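Local atomic coordinates of reducing-end xylose-releasing exo-oligoxylanase Rex8A (Paenibacillus barcinonensis, PDB entry 6SUD), a protein that hydrolyses short xylooligosaccharides, linear or branched, by releasing xylose from their reducing ends during xylan degradation. Residues A[238-243]-A[260-265]. The protein carries 1 engineered substitution. Residues are numbered along the deposited sequence; the frame is centred on the assembly and turned at random.
Sequences GLSPEY and RHFYSD. With XYP (beta-D-xylopyranose), chain J; XYP (beta-D-xylopyranose), chain K.
With CG placed opposite its own carbonyl carbon (chi1 -72°) and the chain extended beyond it, Glu242 reaches across to the backbone of Tyr263, Ser264 and Asp265; Phe262, its CG opposite the backbone N, turns its ring onto Leu239. In the carboxylate of Glu242, OE2 is held by a backbone N-H and OE1 is reached by a water. OE2 accepts a hydrogen bond from N of Asp265 at 3.0 Å through its anti lone pair, and the N-H...O angle of 164° makes this a nearly straight bond. OE1 accepts a hydrogen bond from a water, which itself accepts one from N of His261, linking the acid to the start of 260-265. OE1 also lies 3.3 Å from CB of Tyr263, the carboxylate standing steeply to that residue's ring. At the root of the side chain, the backbone N of Glu242 donates to O of His261 at 3.2 Å, a more bent bond (136°). Were Glu242 replaced by an alanine, the Asp265 N-H would probably lose its acceptor and the water its carboxylate, giving the residues leading into helix 268-280 more freedom to shift. At the other end of the contact, Leu239 sets CD2 over the centre of the Phe262 ring, 3.5 Å from its centroid, a CH-pi contact against helix 285-297. Ser240 O meets the edge of that ring in plane, 3.3 Å from Phe262 CD1, and is buried with no hydrogen-bonding partner in the model. Beyond this network, Asp265 OD1 accepts a hydrogen bond from O2 of one bound xylose at 2.8 Å. Through its bond to Asp265 N, Glu242 probably helps to position, as a second-shell group, the inferred proton acceptor, whose side chain lies about 6 Å from that of Glu70, the inferred proton donor, in the xylose-binding active site of this family 8 glycoside hydrolase.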
# COMPACT_ATOMS: atom_id res chain seq x y z
N GLY A 238 -11.55 -16.06 -0.75
CA GLY A 238 -10.94 -14.86 -0.15
C GLY A 238 -10.43 -13.88 -1.20
O GLY A 238 -9.87 -12.85 -0.79
N LEU A 239 -10.61 -14.19 -2.49
CA LEU A 239 -10.14 -13.33 -3.61
C LEU A 239 -11.10 -12.16 -3.81
O LEU A 239 -12.31 -12.33 -3.63
CB LEU A 239 -10.07 -14.12 -4.92
CG LEU A 239 -9.24 -15.39 -4.92
CD1 LEU A 239 -9.37 -16.08 -6.25
CD2 LEU A 239 -7.78 -15.12 -4.61
N SER A 240 -10.56 -11.07 -4.34
CA SER A 240 -11.26 -9.79 -4.55
C SER A 240 -10.98 -9.30 -5.96
O SER A 240 -9.96 -9.66 -6.57
CB SER A 240 -10.84 -8.80 -3.55
OG SER A 240 -9.43 -8.67 -3.55
N PRO A 241 -11.88 -8.48 -6.52
CA PRO A 241 -11.67 -7.88 -7.83
C PRO A 241 -10.76 -6.66 -7.75
O PRO A 241 -10.66 -6.07 -6.68
CB PRO A 241 -13.10 -7.53 -8.24
CG PRO A 241 -13.76 -7.14 -6.94
CD PRO A 241 -13.14 -8.05 -5.89
N GLU A 242 -10.10 -6.31 -8.86
CA GLU A 242 -9.25 -5.10 -8.91
C GLU A 242 -10.14 -3.87 -8.68
O GLU A 242 -9.80 -3.08 -7.80
CB GLU A 242 -8.44 -5.05 -10.20
CG GLU A 242 -7.33 -6.09 -10.20
CD GLU A 242 -6.40 -6.02 -11.39
OE1 GLU A 242 -6.85 -6.38 -12.52
OE2 GLU A 242 -5.23 -5.60 -11.19
N TYR A 243 -11.24 -3.73 -9.43
CA TYR A 243 -12.21 -2.62 -9.23
C TYR A 243 -13.54 -3.21 -8.77
O TYR A 243 -13.98 -4.23 -9.31
CB TYR A 243 -12.50 -1.82 -10.50
CG TYR A 243 -11.32 -1.17 -11.19
CD1 TYR A 243 -10.08 -1.02 -10.58
CD2 TYR A 243 -11.46 -0.68 -12.47
CE1 TYR A 243 -9.00 -0.43 -11.24
CE2 TYR A 243 -10.40 -0.08 -13.15
CZ TYR A 243 -9.17 0.04 -12.53
OH TYR A 243 -8.14 0.63 -13.21
N ARG A 260 -12.33 -6.97 -13.33
CA ARG A 260 -13.32 -7.75 -12.55
C ARG A 260 -12.66 -8.91 -11.81
O ARG A 260 -13.34 -9.52 -10.97
CB ARG A 260 -14.39 -8.30 -13.50
CG ARG A 260 -15.27 -7.20 -14.07
CD ARG A 260 -16.35 -7.76 -14.98
NE ARG A 260 -15.71 -8.45 -16.09
CZ ARG A 260 -16.34 -9.15 -17.03
NH1 ARG A 260 -17.65 -9.29 -17.01
NH2 ARG A 260 -15.63 -9.74 -17.99
N HIS A 261 -11.40 -9.21 -12.13
CA HIS A 261 -10.75 -10.47 -11.72
C HIS A 261 -9.65 -10.23 -10.69
O HIS A 261 -9.33 -9.05 -10.41
CB HIS A 261 -10.21 -11.19 -12.96
CG HIS A 261 -11.25 -11.31 -14.01
ND1 HIS A 261 -12.41 -12.04 -13.81
CD2 HIS A 261 -11.34 -10.79 -15.25
CE1 HIS A 261 -13.16 -11.97 -14.89
NE2 HIS A 261 -12.52 -11.22 -15.80
N PHE A 262 -9.09 -11.32 -10.17
CA PHE A 262 -7.99 -11.29 -9.19
C PHE A 262 -6.66 -11.21 -9.94
O PHE A 262 -6.22 -12.21 -10.54
CB PHE A 262 -8.06 -12.50 -8.25
CG PHE A 262 -7.07 -12.42 -7.11
CD1 PHE A 262 -7.32 -11.62 -6.01
CD2 PHE A 262 -5.89 -13.13 -7.16
CE1 PHE A 262 -6.41 -11.55 -4.96
CE2 PHE A 262 -4.97 -13.04 -6.13
CZ PHE A 262 -5.23 -12.26 -5.03
N TYR A 263 -6.08 -10.01 -9.94
CA TYR A 263 -4.81 -9.63 -10.61
C TYR A 263 -4.13 -8.56 -9.75
O TYR A 263 -4.61 -8.25 -8.66
CB TYR A 263 -5.09 -9.15 -12.04
CG TYR A 263 -3.99 -9.38 -13.05
CD1 TYR A 263 -3.52 -10.66 -13.31
CD2 TYR A 263 -3.45 -8.33 -13.77
CE1 TYR A 263 -2.53 -10.88 -14.25
CE2 TYR A 263 -2.46 -8.53 -14.71
CZ TYR A 263 -2.00 -9.81 -14.95
OH TYR A 263 -1.02 -9.99 -15.89
N SER A 264 -3.05 -7.97 -10.27
CA SER A 264 -2.01 -7.15 -9.57
C SER A 264 -2.56 -6.26 -8.44
O SER A 264 -2.03 -6.35 -7.34
CB SER A 264 -1.27 -6.33 -10.56
OG SER A 264 -0.77 -7.16 -11.59
N ASP A 265 -3.55 -5.39 -8.69
CA ASP A 265 -4.05 -4.46 -7.64
C ASP A 265 -4.53 -5.26 -6.42
O ASP A 265 -4.11 -4.94 -5.26
CB ASP A 265 -5.20 -3.57 -8.14
CG ASP A 265 -4.76 -2.29 -8.83
OD1 ASP A 265 -3.72 -2.30 -9.51
OD2 ASP A 265 -5.50 -1.30 -8.71
O1 XYP J . 2.48 -3.76 -13.30
C1 XYP J . 1.85 -3.18 -12.15
C2 XYP J . 2.17 -1.69 -12.15
C3 XYP J . 1.55 -1.09 -10.92
C4 XYP J . 0.05 -1.29 -10.94
C5 XYP J . -0.28 -2.77 -11.10
O2 XYP J . 3.58 -1.39 -12.14
O3 XYP J . 1.86 0.31 -10.87
O4 XYP J . -0.45 -0.77 -9.71
O5 XYP J . 0.42 -3.34 -12.22
O1 XYP K . -1.13 1.32 -12.38
C1 XYP K . -1.59 2.09 -11.25
C2 XYP K . -1.92 1.25 -10.02
C3 XYP K . -2.51 2.09 -8.89
C4 XYP K . -1.95 3.51 -8.97
C5 XYP K . -0.54 3.45 -9.55
O2 XYP K . -2.80 0.16 -10.35
O3 XYP K . -2.22 1.43 -7.65
O4 XYP K . -2.79 4.30 -9.81
O5 XYP K . -0.54 3.00 -10.91
O HOH W 1 -8.97 -8.21 -13.71